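PDB 1H21: split-soret cytochrome C from Desulfovibrio desulfuricans, which carries two c-type hemes and an iron-sulfur cluster, probably [2Fe-2S], per subunit, and may take part in electron transport for sulfate reduction. Local coordinates for residues 18-23 with 62-67; 36-41 with 167-172; 91-96 with 107-112; 203-208 with 226-231. All coordinates share one frame; numbering follows the deposited sequence.

Contact 1: residues 18-23 with 62-67; sequences GWKPHK and APYNQF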
# COMPACT_ATOMS: atom_id res chain seq x y z
N GLY A 18 -17.02 -10.95 8.16
CA GLY A 18 -18.41 -11.37 8.21
C GLY A 18 -19.39 -10.78 7.22
O GLY A 18 -20.59 -10.98 7.36
N TRP A 19 -18.93 -10.01 6.25
CA TRP A 19 -19.83 -9.44 5.26
C TRP A 19 -20.21 -10.55 4.25
O TRP A 19 -19.44 -11.51 4.05
CB TRP A 19 -19.15 -8.29 4.53
CG TRP A 19 -19.01 -7.02 5.35
CD1 TRP A 19 -19.19 -6.88 6.70
CD2 TRP A 19 -18.78 -5.69 4.83
NE1 TRP A 19 -19.12 -5.54 7.05
CE2 TRP A 19 -18.88 -4.80 5.92
CE3 TRP A 19 -18.52 -5.17 3.55
CZ2 TRP A 19 -18.73 -3.41 5.77
CZ3 TRP A 19 -18.37 -3.79 3.41
CH2 TRP A 19 -18.48 -2.92 4.51
N LYS A 20 -21.39 -10.42 3.63
CA LYS A 20 -21.85 -11.39 2.63
C LYS A 20 -21.41 -10.96 1.23
O LYS A 20 -21.74 -9.87 0.76
CB LYS A 20 -23.39 -11.54 2.70
CG LYS A 20 -24.03 -12.33 1.53
CD LYS A 20 -25.28 -13.09 1.97
CE LYS A 20 -24.89 -14.26 2.88
NZ LYS A 20 -26.00 -15.23 3.17
N PRO A 21 -20.58 -11.79 0.57
CA PRO A 21 -20.14 -11.41 -0.77
C PRO A 21 -21.30 -11.52 -1.76
O PRO A 21 -22.24 -12.28 -1.52
CB PRO A 21 -19.03 -12.42 -1.07
CG PRO A 21 -19.46 -13.63 -0.26
CD PRO A 21 -19.92 -13.02 1.03
N HIS A 22 -21.28 -10.71 -2.81
CA HIS A 22 -22.32 -10.73 -3.82
C HIS A 22 -21.59 -10.74 -5.16
O HIS A 22 -20.57 -10.08 -5.28
CB HIS A 22 -23.18 -9.46 -3.76
CG HIS A 22 -23.97 -9.31 -2.50
ND1 HIS A 22 -25.17 -9.96 -2.28
CD2 HIS A 22 -23.76 -8.55 -1.40
CE1 HIS A 22 -25.65 -9.61 -1.11
NE2 HIS A 22 -24.82 -8.75 -0.55
N LYS A 23 -22.03 -11.55 -6.11
CA LYS A 23 -21.40 -11.55 -7.44
C LYS A 23 -21.49 -10.14 -8.04
O LYS A 23 -22.43 -9.37 -7.76
CB LYS A 23 -22.08 -12.55 -8.38
CG LYS A 23 -21.62 -13.97 -8.17
CD LYS A 23 -21.66 -14.74 -9.47
CE LYS A 23 -20.92 -16.04 -9.29
NZ LYS A 23 -20.88 -16.79 -10.57
N ALA A 62 -26.79 -1.73 3.53
CA ALA A 62 -25.82 -2.01 4.59
C ALA A 62 -25.33 -3.45 4.57
O ALA A 62 -26.03 -4.33 4.11
CB ALA A 62 -26.43 -1.70 5.94
N PRO A 63 -24.13 -3.72 5.12
CA PRO A 63 -23.19 -2.77 5.75
C PRO A 63 -22.36 -1.98 4.72
O PRO A 63 -21.84 -0.90 5.03
CB PRO A 63 -22.32 -3.68 6.61
CG PRO A 63 -22.24 -4.91 5.79
CD PRO A 63 -23.65 -5.10 5.31
N TYR A 64 -22.31 -2.52 3.50
CA TYR A 64 -21.57 -1.95 2.38
C TYR A 64 -21.72 -0.45 2.24
O TYR A 64 -20.73 0.27 2.10
CB TYR A 64 -21.99 -2.62 1.06
CG TYR A 64 -22.31 -4.08 1.21
CD1 TYR A 64 -23.62 -4.52 1.35
CD2 TYR A 64 -21.29 -5.03 1.29
CE1 TYR A 64 -23.91 -5.86 1.56
CE2 TYR A 64 -21.58 -6.37 1.50
CZ TYR A 64 -22.89 -6.77 1.64
OH TYR A 64 -23.16 -8.09 1.89
N ASN A 65 -22.95 0.03 2.29
CA ASN A 65 -23.17 1.46 2.12
C ASN A 65 -22.88 2.35 3.34
O ASN A 65 -23.18 3.57 3.33
CB ASN A 65 -24.57 1.72 1.52
CG ASN A 65 -25.71 1.62 2.55
OD1 ASN A 65 -25.58 1.01 3.63
ND2 ASN A 65 -26.84 2.22 2.20
N GLN A 66 -22.28 1.77 4.37
CA GLN A 66 -21.93 2.53 5.58
C GLN A 66 -20.43 2.84 5.60
O GLN A 66 -19.93 3.49 6.53
CB GLN A 66 -22.31 1.75 6.84
CG GLN A 66 -23.79 1.48 7.02
CD GLN A 66 -24.62 2.74 7.09
OE1 GLN A 66 -24.51 3.54 8.02
NE2 GLN A 66 -25.47 2.93 6.08
N PHE A 67 -19.70 2.35 4.59
CA PHE A 67 -18.26 2.55 4.51
C PHE A 67 -17.81 3.98 4.15
O PHE A 67 -18.42 4.64 3.29
CB PHE A 67 -17.66 1.55 3.51
CG PHE A 67 -16.18 1.40 3.62
CD1 PHE A 67 -15.64 0.39 4.42
CD2 PHE A 67 -15.32 2.27 2.94
CE1 PHE A 67 -14.26 0.23 4.53
CE2 PHE A 67 -13.95 2.13 3.04
CZ PHE A 67 -13.41 1.10 3.84
O HOH W 1 -23.01 -8.60 4.64

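Contact 2: residues 36-41 with 167-172; sequences GYWYKG and RSERCG. Unlike the reference sequence in segment 167-172: Cys171 (reference Ala).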
# COMPACT_ATOMS: atom_id res chain seq x y z
N GLY A 36 -15.22 6.71 -10.84
CA GLY A 36 -14.85 6.98 -9.47
C GLY A 36 -13.49 7.65 -9.39
O GLY A 36 -13.31 8.56 -8.58
N TYR A 37 -12.58 7.24 -10.28
CA TYR A 37 -11.21 7.76 -10.33
C TYR A 37 -11.18 9.29 -10.44
O TYR A 37 -10.38 9.97 -9.76
CB TYR A 37 -10.44 7.09 -11.48
CG TYR A 37 -9.10 7.75 -11.84
CD1 TYR A 37 -7.91 7.39 -11.18
CD2 TYR A 37 -9.04 8.79 -12.78
CE1 TYR A 37 -6.70 8.07 -11.45
CE2 TYR A 37 -7.85 9.46 -13.05
CZ TYR A 37 -6.69 9.10 -12.38
OH TYR A 37 -5.53 9.81 -12.63
N TRP A 38 -12.04 9.83 -11.30
CA TRP A 38 -12.10 11.27 -11.51
C TRP A 38 -12.89 12.00 -10.43
O TRP A 38 -12.59 13.15 -10.13
CB TRP A 38 -12.70 11.57 -12.88
CG TRP A 38 -12.03 10.86 -14.00
CD1 TRP A 38 -12.43 9.69 -14.56
CD2 TRP A 38 -10.84 11.26 -14.69
NE1 TRP A 38 -11.56 9.33 -15.56
CE2 TRP A 38 -10.58 10.28 -15.66
CE3 TRP A 38 -9.97 12.35 -14.57
CZ2 TRP A 38 -9.47 10.35 -16.52
CZ3 TRP A 38 -8.86 12.42 -15.43
CH2 TRP A 38 -8.62 11.42 -16.39
N TYR A 39 -13.88 11.35 -9.84
CA TYR A 39 -14.71 11.98 -8.82
C TYR A 39 -13.95 12.71 -7.72
O TYR A 39 -13.22 12.10 -6.94
CB TYR A 39 -15.66 10.95 -8.21
CG TYR A 39 -16.62 11.54 -7.20
CD1 TYR A 39 -17.71 12.31 -7.60
CD2 TYR A 39 -16.42 11.33 -5.84
CE1 TYR A 39 -18.59 12.85 -6.66
CE2 TYR A 39 -17.28 11.86 -4.89
CZ TYR A 39 -18.36 12.62 -5.31
OH TYR A 39 -19.19 13.16 -4.35
N LYS A 40 -14.11 14.02 -7.67
CA LYS A 40 -13.44 14.85 -6.67
C LYS A 40 -11.92 14.62 -6.67
O LYS A 40 -11.20 15.02 -5.73
CB LYS A 40 -14.05 14.59 -5.29
CG LYS A 40 -15.48 15.06 -5.12
CD LYS A 40 -15.87 14.90 -3.67
CE LYS A 40 -17.24 15.49 -3.37
NZ LYS A 40 -17.55 15.38 -1.90
N GLY A 41 -11.43 14.03 -7.76
CA GLY A 41 -10.03 13.72 -7.92
C GLY A 41 -9.54 12.71 -6.90
O GLY A 41 -8.34 12.71 -6.60
N ARG A 167 -1.07 10.52 -18.93
CA ARG A 167 -0.77 9.56 -17.88
C ARG A 167 -1.84 9.53 -16.81
O ARG A 167 -2.05 8.49 -16.16
CB ARG A 167 0.67 9.69 -17.36
CG ARG A 167 0.88 10.60 -16.19
CD ARG A 167 0.77 9.88 -14.85
NE ARG A 167 0.11 10.79 -13.91
CZ ARG A 167 -0.79 10.41 -13.01
NH1 ARG A 167 -1.13 9.13 -12.88
NH2 ARG A 167 -1.46 11.34 -12.34
N SER A 168 -2.55 10.64 -16.62
CA SER A 168 -3.63 10.64 -15.65
C SER A 168 -4.83 9.92 -16.30
O SER A 168 -5.65 9.33 -15.61
CB SER A 168 -4.00 12.06 -15.24
OG SER A 168 -4.71 12.74 -16.25
N GLU A 169 -4.91 9.96 -17.63
CA GLU A 169 -5.96 9.25 -18.35
C GLU A 169 -5.60 7.78 -18.22
O GLU A 169 -6.45 6.95 -17.90
CB GLU A 169 -5.98 9.67 -19.83
CG GLU A 169 -7.01 8.93 -20.69
CD GLU A 169 -8.47 9.20 -20.30
OE1 GLU A 169 -8.82 10.36 -20.00
OE2 GLU A 169 -9.28 8.25 -20.33
N ARG A 170 -4.33 7.47 -18.42
CA ARG A 170 -3.83 6.10 -18.31
C ARG A 170 -4.13 5.49 -16.94
O ARG A 170 -4.66 4.38 -16.86
CB ARG A 170 -2.32 6.04 -18.54
CG ARG A 170 -1.70 4.66 -18.30
CD ARG A 170 -0.26 4.80 -17.88
NE ARG A 170 0.42 3.53 -17.59
CZ ARG A 170 0.83 3.18 -16.38
NH1 ARG A 170 0.63 3.98 -15.33
NH2 ARG A 170 1.49 2.03 -16.22
N CYS A 171 -3.79 6.20 -15.86
CA CYS A 171 -4.04 5.65 -14.53
C CYS A 171 -5.53 5.46 -14.29
O CYS A 171 -5.94 4.47 -13.67
CB CYS A 171 -3.31 6.44 -13.42
SG CYS A 171 -1.47 6.04 -13.28
N GLY A 172 -6.33 6.31 -14.92
CA GLY A 172 -7.78 6.22 -14.78
C GLY A 172 -8.31 4.94 -15.42
O GLY A 172 -9.20 4.29 -14.87

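Contact 3: residues 91-96 with 107-112; sequences GAAATF and PMVNEL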
# COMPACT_ATOMS: atom_id res chain seq x y z
N GLY A 91 -6.99 -0.83 -3.47
CA GLY A 91 -8.43 -0.66 -3.38
C GLY A 91 -9.18 -1.94 -3.71
O GLY A 91 -10.14 -2.28 -3.02
N ALA A 92 -8.74 -2.65 -4.74
CA ALA A 92 -9.39 -3.89 -5.13
C ALA A 92 -9.10 -5.03 -4.18
O ALA A 92 -10.01 -5.72 -3.74
CB ALA A 92 -9.00 -4.27 -6.56
N ALA A 93 -7.84 -5.21 -3.81
CA ALA A 93 -7.50 -6.31 -2.92
C ALA A 93 -8.05 -6.13 -1.51
O ALA A 93 -8.31 -7.10 -0.81
CB ALA A 93 -6.01 -6.50 -2.87
N ALA A 94 -8.23 -4.88 -1.09
CA ALA A 94 -8.71 -4.59 0.25
C ALA A 94 -10.10 -5.10 0.47
O ALA A 94 -10.44 -5.52 1.59
CB ALA A 94 -8.66 -3.10 0.53
N THR A 95 -10.91 -5.05 -0.59
CA THR A 95 -12.29 -5.50 -0.53
C THR A 95 -12.37 -6.99 -0.16
O THR A 95 -13.26 -7.40 0.58
CB THR A 95 -13.06 -5.26 -1.87
OG1 THR A 95 -12.55 -6.12 -2.89
CG2 THR A 95 -12.92 -3.85 -2.34
N PHE A 96 -11.39 -7.76 -0.61
CA PHE A 96 -11.38 -9.19 -0.33
C PHE A 96 -11.35 -9.45 1.17
O PHE A 96 -11.90 -10.47 1.65
CB PHE A 96 -10.17 -9.89 -0.95
CG PHE A 96 -10.03 -9.68 -2.42
CD1 PHE A 96 -11.04 -9.06 -3.16
CD2 PHE A 96 -8.86 -10.09 -3.06
CE1 PHE A 96 -10.92 -8.88 -4.52
CE2 PHE A 96 -8.72 -9.92 -4.43
CZ PHE A 96 -9.75 -9.30 -5.16
N PRO A 107 -4.23 -16.47 -2.37
CA PRO A 107 -4.22 -16.79 -3.80
C PRO A 107 -4.99 -15.80 -4.66
O PRO A 107 -4.65 -15.60 -5.82
CB PRO A 107 -4.81 -18.21 -3.85
CG PRO A 107 -5.75 -18.23 -2.68
CD PRO A 107 -4.91 -17.55 -1.61
N MET A 108 -5.99 -15.14 -4.07
CA MET A 108 -6.78 -14.15 -4.82
C MET A 108 -5.90 -12.93 -5.17
O MET A 108 -5.89 -12.47 -6.30
CB MET A 108 -8.00 -13.69 -4.00
CG MET A 108 -8.98 -14.81 -3.59
SD MET A 108 -10.40 -14.17 -2.62
CE MET A 108 -11.13 -13.07 -3.78
N VAL A 109 -5.17 -12.42 -4.20
CA VAL A 109 -4.29 -11.28 -4.42
C VAL A 109 -3.12 -11.70 -5.32
O VAL A 109 -2.62 -10.91 -6.13
CB VAL A 109 -3.76 -10.72 -3.08
CG1 VAL A 109 -2.68 -9.67 -3.29
CG2 VAL A 109 -4.92 -10.16 -2.29
N ASN A 110 -2.69 -12.96 -5.19
CA ASN A 110 -1.59 -13.44 -6.01
C ASN A 110 -1.97 -13.38 -7.48
O ASN A 110 -1.16 -13.00 -8.32
CB ASN A 110 -1.21 -14.88 -5.64
CG ASN A 110 -0.35 -14.96 -4.39
OD1 ASN A 110 0.12 -13.95 -3.87
ND2 ASN A 110 -0.14 -16.17 -3.90
N GLU A 111 -3.21 -13.76 -7.78
CA GLU A 111 -3.68 -13.73 -9.16
C GLU A 111 -3.83 -12.29 -9.64
O GLU A 111 -3.37 -11.94 -10.74
CB GLU A 111 -5.02 -14.48 -9.29
CG GLU A 111 -5.81 -14.06 -10.52
CD GLU A 111 -6.58 -15.17 -11.17
OE1 GLU A 111 -6.42 -16.35 -10.77
OE2 GLU A 111 -7.34 -14.87 -12.12
N LEU A 112 -4.46 -11.46 -8.83
CA LEU A 112 -4.64 -10.06 -9.17
C LEU A 112 -3.29 -9.37 -9.42
O LEU A 112 -3.11 -8.74 -10.47
CB LEU A 112 -5.41 -9.36 -8.05
CG LEU A 112 -5.69 -7.88 -8.25
CD1 LEU A 112 -6.46 -7.68 -9.56
CD2 LEU A 112 -6.45 -7.37 -7.03

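Contact 4: residues 203-208 with 226-231; sequences QASVSS and IMDCTP. With HEC (heme c), chain F.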
# COMPACT_ATOMS: atom_id res chain seq x y z
N GLN A 203 6.03 -16.45 -10.05
CA GLN A 203 6.99 -15.86 -10.98
C GLN A 203 8.28 -16.68 -10.99
O GLN A 203 8.68 -17.25 -9.97
CB GLN A 203 7.31 -14.40 -10.61
CG GLN A 203 6.12 -13.48 -10.53
CD GLN A 203 5.69 -13.25 -9.10
OE1 GLN A 203 5.58 -14.18 -8.32
NE2 GLN A 203 5.43 -12.03 -8.75
N ALA A 204 8.94 -16.70 -12.14
CA ALA A 204 10.18 -17.45 -12.31
C ALA A 204 11.25 -17.05 -11.33
O ALA A 204 11.78 -17.88 -10.60
CB ALA A 204 10.69 -17.26 -13.73
N SER A 205 11.57 -15.76 -11.32
CA SER A 205 12.61 -15.24 -10.43
C SER A 205 12.26 -15.50 -8.96
O SER A 205 13.12 -15.97 -8.20
CB SER A 205 12.83 -13.75 -10.68
OG SER A 205 11.67 -13.02 -10.35
N VAL A 206 11.01 -15.25 -8.59
CA VAL A 206 10.56 -15.47 -7.21
C VAL A 206 10.83 -16.90 -6.77
O VAL A 206 11.37 -17.14 -5.68
CB VAL A 206 9.08 -15.14 -7.04
CG1 VAL A 206 8.68 -15.30 -5.59
CG2 VAL A 206 8.81 -13.73 -7.51
N SER A 207 10.47 -17.85 -7.62
CA SER A 207 10.69 -19.25 -7.31
C SER A 207 12.16 -19.62 -7.20
O SER A 207 12.56 -20.23 -6.22
CB SER A 207 10.00 -20.15 -8.32
OG SER A 207 8.62 -19.86 -8.39
N SER A 208 12.98 -19.22 -8.18
CA SER A 208 14.40 -19.59 -8.14
C SER A 208 15.22 -18.87 -7.08
O SER A 208 16.02 -19.49 -6.37
CB SER A 208 15.06 -19.48 -9.53
OG SER A 208 15.01 -18.17 -10.05
N ILE A 226 7.00 -11.04 -2.46
CA ILE A 226 6.99 -11.87 -3.64
C ILE A 226 6.76 -11.10 -4.93
O ILE A 226 6.11 -11.58 -5.85
CB ILE A 226 6.03 -13.06 -3.49
CG1 ILE A 226 4.66 -12.57 -3.03
CG2 ILE A 226 6.63 -14.08 -2.52
CD1 ILE A 226 3.69 -13.71 -2.73
N MET A 227 7.27 -9.88 -4.95
CA MET A 227 7.20 -9.06 -6.15
C MET A 227 8.24 -9.69 -7.07
O MET A 227 9.20 -10.31 -6.58
CB MET A 227 7.64 -7.63 -5.84
CG MET A 227 6.60 -6.76 -5.23
SD MET A 227 7.27 -5.15 -5.02
CE MET A 227 8.34 -5.50 -3.53
N ASP A 228 8.07 -9.56 -8.38
CA ASP A 228 9.05 -10.12 -9.28
C ASP A 228 10.38 -9.42 -9.02
O ASP A 228 10.44 -8.18 -8.96
CB ASP A 228 8.64 -9.96 -10.73
CG ASP A 228 9.58 -10.68 -11.64
OD1 ASP A 228 9.83 -11.87 -11.40
OD2 ASP A 228 10.14 -10.05 -12.56
N CYS A 229 11.43 -10.21 -8.84
CA CYS A 229 12.75 -9.67 -8.52
C CYS A 229 13.51 -9.00 -9.66
O CYS A 229 14.39 -8.17 -9.41
CB CYS A 229 13.60 -10.77 -7.94
SG CYS A 229 12.65 -11.91 -6.95
N THR A 230 13.13 -9.29 -10.89
CA THR A 230 13.81 -8.80 -12.08
C THR A 230 14.12 -7.29 -12.21
O THR A 230 15.28 -6.90 -12.45
CB THR A 230 13.04 -9.28 -13.36
OG1 THR A 230 12.96 -10.71 -13.35
CG2 THR A 230 13.76 -8.81 -14.64
N PRO A 231 13.12 -6.42 -12.01
CA PRO A 231 13.37 -4.98 -12.15
C PRO A 231 14.51 -4.37 -11.34
O PRO A 231 15.29 -3.55 -11.85
CB PRO A 231 12.03 -4.36 -11.76
CG PRO A 231 11.04 -5.44 -12.11
CD PRO A 231 11.72 -6.69 -11.62
FE HEC F . 15.15 -7.20 -3.07
CHA HEC F . 17.24 -6.13 -0.61
CHB HEC F . 16.13 -10.37 -2.61
CHC HEC F . 12.65 -8.17 -4.97
CHD HEC F . 14.84 -3.99 -4.20
NA HEC F . 16.34 -8.07 -1.81
C1A HEC F . 17.07 -7.51 -0.78
C2A HEC F . 17.77 -8.54 -0.01
C3A HEC F . 17.47 -9.70 -0.61
C4A HEC F . 16.62 -9.41 -1.73
CMA HEC F . 18.00 -11.07 -0.19
CAA HEC F . 18.77 -8.42 1.18
CBA HEC F . 20.26 -8.15 0.88
CGA HEC F . 20.57 -6.69 0.63
O1A HEC F . 21.24 -6.40 -0.38
O2A HEC F . 20.16 -5.84 1.45
NB HEC F . 14.54 -8.91 -3.67
C1B HEC F . 15.13 -10.13 -3.51
C2B HEC F . 14.40 -11.17 -4.11
C3B HEC F . 13.26 -10.61 -4.64
C4B HEC F . 13.40 -9.17 -4.37
CMB HEC F . 14.85 -12.61 -4.02
CAB HEC F . 12.18 -11.22 -5.33
CBB HEC F . 11.09 -11.90 -4.70
NC HEC F . 13.94 -6.30 -4.29
C1C HEC F . 12.93 -6.85 -5.00
C2C HEC F . 12.29 -5.85 -5.82
C3C HEC F . 12.94 -4.66 -5.60
C4C HEC F . 13.95 -4.95 -4.66
CMC HEC F . 11.10 -6.08 -6.76
CAC HEC F . 12.70 -3.40 -6.13
CBC HEC F . 11.47 -2.67 -5.86
ND HEC F . 15.89 -5.44 -2.55
C1D HEC F . 15.77 -4.22 -3.21
C2D HEC F . 16.64 -3.19 -2.60
C3D HEC F . 17.21 -3.76 -1.50
C4D HEC F . 16.75 -5.16 -1.47
CMD HEC F . 16.91 -1.79 -3.11
CAD HEC F . 18.12 -3.09 -0.46
CBD HEC F . 19.61 -3.33 -0.66
CGD HEC F . 20.44 -2.68 0.42
O1D HEC F . 20.61 -3.33 1.46
O2D HEC F . 20.88 -1.52 0.27

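Contact 1: residues 18-23 with 62-67
Trp19, His22 and Tyr64 form an aromatic cluster that joins the loop before helix 26-38 to the turn after helix 44-60. Trp19 CG stands anti to its carbonyl carbon (chi1 -73°), which brings the indole against Pro63. Pro63, preceded by a cis peptide bond, lies over one face of that indole: its CG stands 3.4 Å from the centroid of the five-membered ring of Trp19, 14° off the normal, a CH-pi contact. On the benzo side Trp19 CE3 meets Tyr64 CD2 at 3.6 Å, with the six-membered ring and the tyrosine ring inclined at 78°. Tyr64 OH donates to Lys20 O over 2.5 Å, in the carbonyl plane and on a lone pair. The imidazole of His22 arrives edge-on, NE2 giving Tyr64 OH a weak, bent bond of 3.0 Å. A water accepts from Lys20 N at 2.6 Å and donates to Tyr64 OH at 2.8 Å, bridging the segments. His22 stacks on Tyr60, and Trp19 also packs on Pro68 of the second subunit. With its proton committed to Lys20 O, the phenol oxygen accepts from the water and weakly from the imidazole, so three bonds hold its position.

Contact 2: residues 36-41 with 167-172
Tyr37 lays its ring on the backbone of helix 165-192 at Gly172. Its CG is anti to the backbone N (chi1 168°), which sends the side chain from CB straight at that helix. Tyr37 CG already lies 3.6 Å from Gly172 CA, and CD2 comes to 3.5 Å from the same atom. Gly172 CA sits over the middle of the ring, 11° off its normal, a CH-pi contact; a glycine with no side chain lets the ring come this close. The carbonyl carbon of Cys171 lies over the same face, nearer the rim. Further out, Tyr37 CE2 is 3.4 Å from Ser168 O, and the tip, Tyr37 OH, stands 3.0 Å from that carbonyl oxygen. The edge of the Tyr37 ring points at its neighbour, CD2 lying over the centre of the Trp38 indole. The far rim of this indole meets a carboxylate, Trp38 CZ2 lying 3.5 Å from Glu169 OE1, with the two planes 32° apart. Glu169 is held mainly from outside, by Val133 N at OE1 and by Arg173 and Tyr34 at OE2. Cys171, an inferred ligand of the iron-sulfur cluster, has its side chain about 5 Å from that of Cys147, another. The contact sets residues 37 and 38 of helix 26-38 against the early turns of helix 165-192, on which helix 147-158 packs through Val151 and Trp154.

Contact 3: residues 91-96 with 107-112
Ala92 touches Leu112 through its methyl group, CB lying 4.0 Å from Leu112 CD2. The leucine CG is anti to its backbone N, which carries the branch across the interface; CD2 also comes within 4.1 Å of Ala93 N. Ala93, where the two backbones are nearest, turns its CB toward Val109 and meets CG2 at 3.9 Å. Small side chains at these two positions bring bulkier ones of the partner helix up to the backbone. The pair forms an antiparallel helical hairpin, helix 87-99 running into helix 102-118 after a short turn; the short segments have axes 10.2 Å apart, with N-to-C directions at 164°. Thr95 takes the flank of its helix that faces helix 44-60, where it packs on Phe49, Ile52 and Val53. Phe96 makes the broadest contact. Its ring is sandwiched: Ala92 O and Ala93 CA of its own helix lie over one face, and the methyl end of Met108 lies over the other. Met108 CE sits 3.8 Å from the ring centroid, 11° off the normal, as a CH-pi contact, and SD is oblique at 4.8 Å from the same centroid, making this a Met-aromatic pair. A bend at chi3 (61°) folds the methionine methyl back over the ring. Beside it Phe96 CD2 meets Val109 CG2 at 4.0 Å. Helix 165-192 covers the hairpin, Ala182 against Ala92, Ile185 against Leu112 and Ile186 against Phe96.

Contact 4: residues 203-208 with 226-231
Ser205 ties the start of helix 204-213 to the heme-bearing loop with both functions of its hydroxyl. It donates to Asp228 OD1, in a bond modelled at 2.4 Å between Ser205 OG and that oxygen, a length too short to be taken literally, and it accepts from Cys229 N, 3.2 Å from OG. The serine chi1 of 65° sets OG between its own backbone N and carbonyl carbon, facing the loop. On the other oxygen of the carboxylate, Asp228 OD2 receives a weak bond of 3.0 Å from Thr230 OG1. Gln203, at the N-cap position, bends at chi2 and gives NE2 to Ile226 O over 3.0 Å, in the carbonyl plane, though the acceptor lies 30° out of the amide plane. Glu117 accepts from the same NE2 and from Asp228 N, linking helix 102-118 to both segments. Apolar contacts centre on Val206: CG1 meets Ile226 CG2 at 3.9 Å, while CG2 lies 3.6 Å from Met227 O and 4.3 Å from Cys229 SG. The covalent link is the thioether, Cys229 SG to CAB of the heme at 1.8 Å. Trp82 of the second subunit packs on Gln203 and Ile226, and its Phe243 on Ser205 and Thr230. Cys229, Thr230 and Pro231 begin the CXXCH motif of a c-type cytochrome, completed by Cys232, the second thioether, and His233, an axial ligand of the heme iron; the same iron takes His148 of the other subunit as its second axial ligand.

How the contacts relate
Contact 1 closes before contact 3 opens, contacts 1 and 2 cross along the chain, contact 3 falls between the two segments of contact 2, and contact 4 comes last. Contact 3 is the most central, about 8 Å from the chain centre; contacts 1 and 4 lie on opposite sides of that centre, their own centres about 35 Å apart. Helix 165-192, which supplies one segment of contact 2, also packs on contacts 1 and 3. Contacts 3 and 4 meet directly, Asn110 OD1 lying 3.8 Å from Ile226 CD1, so the helical hairpin adjoins the heme-binding loop. All four reach the second subunit, in keeping with a dimer whose hemes are shared.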